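Local atomic coordinates of putative alpha-L-fucosidase (Bacteroides thetaiotaomicron, PDB entry 3EYP), a protein that probably hydrolyses alpha-L-fucosidic bonds, releasing fucose from glycans. Residues 122-131 with 142-153. Numbering follows the deposited sequence.
Sequences IYLGPHDRHE and YKEYYAHQLGEL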
ATOM      1  N   ILE A 122      -7.244 -11.250  -2.701  1.00 37.88           N
ATOM      2  CA  ILE A 122      -8.625 -11.274  -3.110  1.00 37.24           C
ATOM      3  C   ILE A 122      -9.473 -10.109  -2.599  1.00 38.37           C
ATOM      4  O   ILE A 122      -9.504  -9.776  -1.400  1.00 39.68           O
ATOM      5  CB  ILE A 122      -9.318 -12.555  -2.587  1.00 38.07           C
ATOM      6  CG1 ILE A 122      -8.680 -13.857  -3.143  1.00 38.94           C
ATOM      7  CG2 ILE A 122     -10.744 -12.527  -2.913  1.00 36.42           C
ATOM      8  CD1 ILE A 122      -8.758 -13.976  -4.735  1.00 37.67           C
ATOM      9  N   TYR A 123     -10.121  -9.469  -3.553  1.00 36.72           N
ATOM     10  CA  TYR A 123     -11.179  -8.462  -3.303  1.00 37.26           C
ATOM     11  C   TYR A 123     -12.525  -9.186  -3.542  1.00 37.96           C
ATOM     12  O   TYR A 123     -12.799  -9.685  -4.633  1.00 37.65           O
ATOM     13  CB  TYR A 123     -10.956  -7.267  -4.239  1.00 37.02           C
ATOM     14  CG  TYR A 123     -12.037  -6.184  -4.290  1.00 37.90           C
ATOM     15  CD1 TYR A 123     -11.708  -4.861  -4.044  1.00 39.57           C
ATOM     16  CD2 TYR A 123     -13.366  -6.485  -4.580  1.00 37.57           C
ATOM     17  CE1 TYR A 123     -12.649  -3.863  -4.117  1.00 39.34           C
ATOM     18  CE2 TYR A 123     -14.331  -5.496  -4.620  1.00 36.90           C
ATOM     19  CZ  TYR A 123     -13.961  -4.169  -4.404  1.00 39.57           C
ATOM     20  OH  TYR A 123     -14.912  -3.156  -4.447  1.00 39.06           O
ATOM     21  N   LEU A 124     -13.300  -9.280  -2.486  1.00 38.50           N
ATOM     22  CA  LEU A 124     -14.646  -9.926  -2.497  1.00 38.20           C
ATOM     23  C   LEU A 124     -15.659  -8.966  -1.879  1.00 39.26           C
ATOM     24  O   LEU A 124     -15.737  -8.828  -0.677  1.00 39.28           O
ATOM     25  CB  LEU A 124     -14.636 -11.229  -1.710  1.00 39.48           C
ATOM     26  CG  LEU A 124     -15.870 -12.143  -1.726  1.00 36.59           C
ATOM     27  CD1 LEU A 124     -16.139 -12.698  -3.166  1.00 35.85           C
ATOM     28  CD2 LEU A 124     -15.687 -13.230  -0.735  1.00 39.03           C
ATOM     29  N   GLY A 125     -16.401  -8.306  -2.774  1.00 39.06           N
ATOM     30  CA  GLY A 125     -17.218  -7.129  -2.493  1.00 38.71           C
ATOM     31  C   GLY A 125     -18.263  -7.333  -1.416  1.00 39.33           C
ATOM     32  O   GLY A 125     -19.160  -8.147  -1.578  1.00 37.26           O
ATOM     33  N   PRO A 126     -18.131  -6.643  -0.250  1.00 38.44           N
ATOM     34  CA  PRO A 126     -19.204  -6.843   0.724  1.00 37.88           C
ATOM     35  C   PRO A 126     -20.601  -6.452   0.301  1.00 37.73           C
ATOM     36  O   PRO A 126     -21.537  -7.207   0.520  1.00 36.97           O
ATOM     37  CB  PRO A 126     -18.750  -6.058   1.954  1.00 39.51           C
ATOM     38  CG  PRO A 126     -17.275  -6.007   1.836  1.00 37.91           C
ATOM     39  CD  PRO A 126     -16.942  -6.015   0.348  1.00 40.08           C
ATOM     40  N   HIS A 127     -20.760  -5.259  -0.247  1.00 37.65           N
ATOM     41  CA  HIS A 127     -22.045  -4.843  -0.798  1.00 37.66           C
ATOM     42  C   HIS A 127     -22.208  -5.559  -2.151  1.00 37.15           C
ATOM     43  O   HIS A 127     -21.308  -5.558  -2.988  1.00 37.61           O
ATOM     44  CB  HIS A 127     -22.169  -3.333  -0.976  1.00 37.63           C
ATOM     45  CG  HIS A 127     -23.454  -2.896  -1.610  1.00 37.24           C
ATOM     46  ND1 HIS A 127     -24.701  -3.125  -1.048  1.00 39.11           N
ATOM     47  CD2 HIS A 127     -23.682  -2.200  -2.747  1.00 35.80           C
ATOM     48  CE1 HIS A 127     -25.633  -2.587  -1.811  1.00 37.93           C
ATOM     49  NE2 HIS A 127     -25.043  -2.046  -2.865  1.00 37.42           N
ATOM     50  N   ASP A 128     -23.359  -6.193  -2.302  1.00 37.11           N
ATOM     51  CA  ASP A 128     -23.658  -7.021  -3.530  1.00 37.12           C
ATOM     52  C   ASP A 128     -24.983  -6.623  -4.104  1.00 37.76           C
ATOM     53  O   ASP A 128     -26.074  -6.949  -3.556  1.00 37.67           O
ATOM     54  CB  ASP A 128     -23.590  -8.524  -3.126  1.00 36.21           C
ATOM     55  CG  ASP A 128     -23.663  -9.490  -4.298  1.00 38.44           C
ATOM     56  OD1 ASP A 128     -24.399  -9.236  -5.257  1.00 37.98           O
ATOM     57  OD2 ASP A 128     -22.929 -10.513  -4.235  1.00 38.92           O
ATOM     58  N   ARG A 129     -24.913  -5.880  -5.195  1.00 38.80           N
ATOM     59  CA  ARG A 129     -26.098  -5.357  -5.838  1.00 39.10           C
ATOM     60  C   ARG A 129     -26.942  -6.460  -6.459  1.00 39.71           C
ATOM     61  O   ARG A 129     -28.184  -6.355  -6.525  1.00 40.46           O
ATOM     62  CB  ARG A 129     -25.754  -4.300  -6.892  1.00 40.41           C
ATOM     63  CG  ARG A 129     -25.231  -3.034  -6.331  1.00 41.08           C
ATOM     64  CD  ARG A 129     -24.582  -2.209  -7.392  1.00 41.33           C
ATOM     65  NE  ARG A 129     -23.912  -1.047  -6.849  1.00 39.71           N
ATOM     66  CZ  ARG A 129     -22.756  -0.593  -7.246  1.00 42.44           C
ATOM     67  NH1 ARG A 129     -22.080  -1.230  -8.196  1.00 43.66           N
ATOM     68  NH2 ARG A 129     -22.233   0.463  -6.629  1.00 42.91           N
ATOM     69  N   HIS A 130     -26.298  -7.573  -6.812  1.00 39.86           N
ATOM     70  CA  HIS A 130     -27.000  -8.626  -7.549  1.00 38.82           C
ATOM     71  C   HIS A 130     -27.914  -9.319  -6.563  1.00 39.29           C
ATOM     72  O   HIS A 130     -29.096  -9.515  -6.818  1.00 37.20           O
ATOM     73  CB  HIS A 130     -26.031  -9.628  -8.245  1.00 39.38           C
ATOM     74  CG  HIS A 130     -26.750 -10.703  -9.019  1.00 37.10           C
ATOM     75  ND1 HIS A 130     -27.304 -10.483 -10.269  1.00 38.33           N
ATOM     76  CD2 HIS A 130     -27.044 -11.994  -8.699  1.00 39.21           C
ATOM     77  CE1 HIS A 130     -27.926 -11.582 -10.678  1.00 36.40           C
ATOM     78  NE2 HIS A 130     -27.777 -12.519  -9.741  1.00 37.20           N
ATOM     79  N   GLU A 131     -27.377  -9.571  -5.381  1.00 39.45           N
ATOM     80  CA  GLU A 131     -28.088 -10.336  -4.383  1.00 40.16           C
ATOM     81  C   GLU A 131     -29.210  -9.508  -3.899  1.00 40.75           C
ATOM     82  O   GLU A 131     -30.304 -10.041  -3.554  1.00 40.96           O
ATOM     83  CB  GLU A 131     -27.165 -10.792  -3.254  1.00 40.79           C
ATOM     84  CG  GLU A 131     -26.237 -11.954  -3.691  1.00 42.82           C
ATOM     85  CD  GLU A 131     -26.942 -13.263  -3.751  1.00 43.34           C
ATOM     86  OE1 GLU A 131     -27.699 -13.581  -2.820  1.00 44.31           O
ATOM     87  OE2 GLU A 131     -26.718 -14.002  -4.712  1.00 48.39           O
ATOM     88  N   TYR A 142     -27.451 -13.153   3.468  1.00 42.14           N
ATOM     89  CA  TYR A 142     -26.351 -12.705   2.649  1.00 41.48           C
ATOM     90  C   TYR A 142     -25.064 -13.025   3.408  1.00 41.42           C
ATOM     91  O   TYR A 142     -24.027 -13.341   2.839  1.00 39.89           O
ATOM     92  CB  TYR A 142     -26.440 -11.216   2.353  1.00 40.79           C
ATOM     93  CG  TYR A 142     -25.193 -10.746   1.595  1.00 42.55           C
ATOM     94  CD1 TYR A 142     -25.032 -11.046   0.241  1.00 40.58           C
ATOM     95  CD2 TYR A 142     -24.150 -10.087   2.233  1.00 41.03           C
ATOM     96  CE1 TYR A 142     -23.920 -10.655  -0.453  1.00 40.24           C
ATOM     97  CE2 TYR A 142     -23.008  -9.724   1.537  1.00 39.68           C
ATOM     98  CZ  TYR A 142     -22.909 -10.010   0.174  1.00 41.42           C
ATOM     99  OH  TYR A 142     -21.806  -9.629  -0.578  1.00 39.03           O
ATOM    100  N   LYS A 143     -25.147 -12.890   4.726  1.00 43.30           N
ATOM    101  CA  LYS A 143     -24.010 -13.226   5.592  1.00 42.17           C
ATOM    102  C   LYS A 143     -23.597 -14.648   5.320  1.00 42.87           C
ATOM    103  O   LYS A 143     -22.410 -14.940   5.153  1.00 42.85           O
ATOM    104  CB  LYS A 143     -24.346 -13.076   7.078  1.00 44.05           C
ATOM    105  CG  LYS A 143     -23.381 -13.829   8.016  1.00 45.99           C
ATOM    106  CD  LYS A 143     -23.813 -13.815   9.456  1.00 49.89           C
ATOM    107  CE  LYS A 143     -24.928 -14.811   9.734  1.00 54.22           C
ATOM    108  NZ  LYS A 143     -25.178 -14.937  11.206  1.00 58.72           N
ATOM    109  N   GLU A 144     -24.555 -15.563   5.259  1.00 41.70           N
ATOM    110  CA  GLU A 144     -24.184 -16.970   4.967  1.00 42.54           C
ATOM    111  C   GLU A 144     -23.645 -17.182   3.555  1.00 42.00           C
ATOM    112  O   GLU A 144     -22.727 -17.941   3.364  1.00 40.78           O
ATOM    113  CB  GLU A 144     -25.347 -17.959   5.197  1.00 44.03           C
ATOM    114  CG  GLU A 144     -25.953 -17.862   6.553  1.00 49.73           C
ATOM    115  CD  GLU A 144     -24.942 -18.132   7.672  1.00 58.33           C
ATOM    116  OE1 GLU A 144     -24.023 -18.992   7.508  1.00 61.34           O
ATOM    117  OE2 GLU A 144     -25.067 -17.446   8.716  1.00 67.63           O
ATOM    118  N   TYR A 145     -24.248 -16.502   2.576  1.00 42.11           N
ATOM    119  CA  TYR A 145     -23.822 -16.605   1.153  1.00 41.31           C
ATOM    120  C   TYR A 145     -22.355 -16.196   1.018  1.00 40.92           C
ATOM    121  O   TYR A 145     -21.482 -16.904   0.467  1.00 39.59           O
ATOM    122  CB  TYR A 145     -24.675 -15.678   0.236  1.00 41.07           C
ATOM    123  CG  TYR A 145     -24.135 -15.459  -1.197  1.00 41.05           C
ATOM    124  CD1 TYR A 145     -24.066 -16.512  -2.096  1.00 41.63           C
ATOM    125  CD2 TYR A 145     -23.717 -14.203  -1.642  1.00 41.73           C
ATOM    126  CE1 TYR A 145     -23.591 -16.344  -3.366  1.00 38.86           C
ATOM    127  CE2 TYR A 145     -23.231 -14.018  -2.913  1.00 39.01           C
ATOM    128  CZ  TYR A 145     -23.162 -15.096  -3.779  1.00 38.19           C
ATOM    129  OH  TYR A 145     -22.748 -14.975  -5.070  1.00 40.86           O
ATOM    130  N   TYR A 146     -22.107 -15.024   1.544  1.00 41.23           N
ATOM    131  CA  TYR A 146     -20.755 -14.458   1.510  1.00 40.94           C
ATOM    132  C   TYR A 146     -19.771 -15.411   2.198  1.00 41.48           C
ATOM    133  O   TYR A 146     -18.679 -15.654   1.724  1.00 41.30           O
ATOM    134  CB  TYR A 146     -20.709 -13.062   2.161  1.00 41.01           C
ATOM    135  CG  TYR A 146     -19.379 -12.320   1.938  1.00 38.88           C
ATOM    136  CD1 TYR A 146     -19.241 -11.394   0.950  1.00 39.01           C
ATOM    137  CD2 TYR A 146     -18.278 -12.552   2.784  1.00 40.35           C
ATOM    138  CE1 TYR A 146     -18.045 -10.722   0.754  1.00 37.01           C
ATOM    139  CE2 TYR A 146     -17.106 -11.897   2.598  1.00 40.76           C
ATOM    140  CZ  TYR A 146     -16.989 -10.972   1.620  1.00 38.63           C
ATOM    141  OH  TYR A 146     -15.766 -10.327   1.453  1.00 42.50           O
ATOM    142  N   ALA A 147     -20.182 -15.941   3.341  1.00 41.38           N
ATOM    143  CA  ALA A 147     -19.329 -16.863   4.116  1.00 40.74           C
ATOM    144  C   ALA A 147     -18.996 -18.099   3.318  1.00 40.33           C
ATOM    145  O   ALA A 147     -17.863 -18.589   3.359  1.00 40.53           O
ATOM    146  CB  ALA A 147     -19.967 -17.235   5.486  1.00 40.92           C
ATOM    147  N   HIS A 148     -19.968 -18.570   2.550  1.00 40.10           N
ATOM    148  CA  HIS A 148     -19.749 -19.753   1.718  1.00 41.59           C
ATOM    149  C   HIS A 148     -18.679 -19.458   0.706  1.00 40.98           C
ATOM    150  O   HIS A 148     -17.818 -20.240   0.468  1.00 40.86           O
ATOM    151  CB  HIS A 148     -21.023 -20.230   1.013  1.00 41.48           C
ATOM    152  CG  HIS A 148     -21.973 -20.961   1.917  1.00 43.58           C
ATOM    153  ND1 HIS A 148     -21.582 -22.027   2.710  1.00 45.50           N
ATOM    154  CD2 HIS A 148     -23.303 -20.821   2.107  1.00 41.92           C
ATOM    155  CE1 HIS A 148     -22.633 -22.475   3.384  1.00 46.25           C
ATOM    156  NE2 HIS A 148     -23.694 -21.758   3.042  1.00 46.66           N
ATOM    157  N   GLN A 149     -18.817 -18.330   0.047  1.00 41.74           N
ATOM    158  CA  GLN A 149     -17.889 -17.929  -1.015  1.00 41.33           C
ATOM    159  C   GLN A 149     -16.478 -17.684  -0.493  1.00 42.50           C
ATOM    160  O   GLN A 149     -15.473 -18.041  -1.113  1.00 41.83           O
ATOM    161  CB  GLN A 149     -18.429 -16.704  -1.741  1.00 40.43           C
ATOM    162  CG  GLN A 149     -19.685 -17.015  -2.535  1.00 38.62           C
ATOM    163  CD  GLN A 149     -19.931 -16.060  -3.704  1.00 38.37           C
ATOM    164  OE1 GLN A 149     -19.834 -14.818  -3.561  1.00 40.64           O
ATOM    165  NE2 GLN A 149     -20.319 -16.643  -4.867  1.00 38.79           N
ATOM    166  N   LEU A 150     -16.450 -17.059   0.683  1.00 42.55           N
ATOM    167  CA  LEU A 150     -15.216 -16.794   1.404  1.00 42.96           C
ATOM    168  C   LEU A 150     -14.512 -18.116   1.669  1.00 42.54           C
ATOM    169  O   LEU A 150     -13.341 -18.290   1.370  1.00 43.88           O
ATOM    170  CB  LEU A 150     -15.506 -15.930   2.668  1.00 43.63           C
ATOM    171  CG  LEU A 150     -14.372 -15.146   3.295  1.00 43.88           C
ATOM    172  CD1 LEU A 150     -13.545 -14.360   2.288  1.00 39.32           C
ATOM    173  CD2 LEU A 150     -14.855 -14.354   4.592  1.00 47.88           C
ATOM    174  N   GLY A 151     -15.272 -19.096   2.088  1.00 42.51           N
ATOM    175  CA  GLY A 151     -14.747 -20.428   2.300  1.00 43.54           C
ATOM    176  C   GLY A 151     -14.143 -21.098   1.094  1.00 43.32           C
ATOM    177  O   GLY A 151     -13.106 -21.783   1.175  1.00 46.13           O
ATOM    178  N   GLU A 152     -14.786 -20.912  -0.048  1.00 41.96           N
ATOM    179  CA  GLU A 152     -14.232 -21.396  -1.279  1.00 41.07           C
ATOM    180  C   GLU A 152     -12.894 -20.699  -1.552  1.00 40.12           C
ATOM    181  O   GLU A 152     -11.882 -21.331  -1.850  1.00 40.15           O
ATOM    182  CB  GLU A 152     -15.212 -21.193  -2.482  1.00 40.23           C
ATOM    183  CG  GLU A 152     -16.535 -21.947  -2.353  1.00 40.53           C
ATOM    184  CD  GLU A 152     -17.399 -21.751  -3.533  1.00 40.08           C
ATOM    185  OE1 GLU A 152     -17.507 -20.576  -3.917  1.00 38.04           O
ATOM    186  OE2 GLU A 152     -18.032 -22.714  -4.052  1.00 41.74           O
ATOM    187  N   LEU A 153     -12.889 -19.381  -1.458  1.00 39.73           N
ATOM    188  CA  LEU A 153     -11.720 -18.594  -1.919  1.00 38.32           C
ATOM    189  C   LEU A 153     -10.535 -18.704  -0.972  1.00 37.97           C
ATOM    190  O   LEU A 153      -9.336 -18.563  -1.366  1.00 38.07           O
ATOM    191  CB  LEU A 153     -12.114 -17.096  -2.118  1.00 38.90           C
ATOM    192  CG  LEU A 153     -13.040 -16.876  -3.325  1.00 40.11           C
ATOM    193  CD1 LEU A 153     -13.561 -15.449  -3.467  1.00 39.52           C
ATOM    194  CD2 LEU A 153     -12.381 -17.338  -4.583  1.00 38.50           C
TER
HETATM  195  O   HOH W   1     -22.997 -12.367  -6.208  1.00 41.34           O
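Leu124 and Tyr146 meet at the tight end of this contact. CD2 of Leu124 lies over one face of the Tyr146 ring, 3.9 Å from its centroid. The same tyrosine donates a hydrogen bond from OH to Leu124 O (2.6 Å), tilted from the carbonyl plane. One residue is thus gripped by both its side chain and its backbone. With CG swung anti to the backbone N (chi1 -173°), the Leu124 side chain reaches the helix. There CD2 also touches Leu150 CD1, while CD1 packs on Leu153 CD1 at 3.8 Å. Ile122 CG2 reaches the same Leu153 CD1, at 4.1 Å. A leucine in place of Tyr146 would probably leave Leu124 O without its hydroxyl donor and thin the cover over CD2.

Strand 119-124 and helix 139-155 form a beta-alpha unit of the TIM-barrel domain, probably the catalytic one in this family. The segment 142-153 runs nearly antiparallel to 122-124 (166°) and packs on its outer side.

Beyond the strand the packing turns polar. Tyr142 OH gives a weak hydrogen bond to Pro126 O (2.7 Å) and also bonds Lys76. Asp128 OD1 caps the short helix at 129-132, chiefly through Glu131 N (3.0 Å). Asp128 OD2 makes a salt bridge with Lys76, and a water links it to Tyr145 OH. On the looser side, where Glu131 is partly exposed to solvent, its carboxylate lies nearly flat on Tyr145, planes 18° apart, with Glu131 OE2 3.8 Å from Tyr145 CZ.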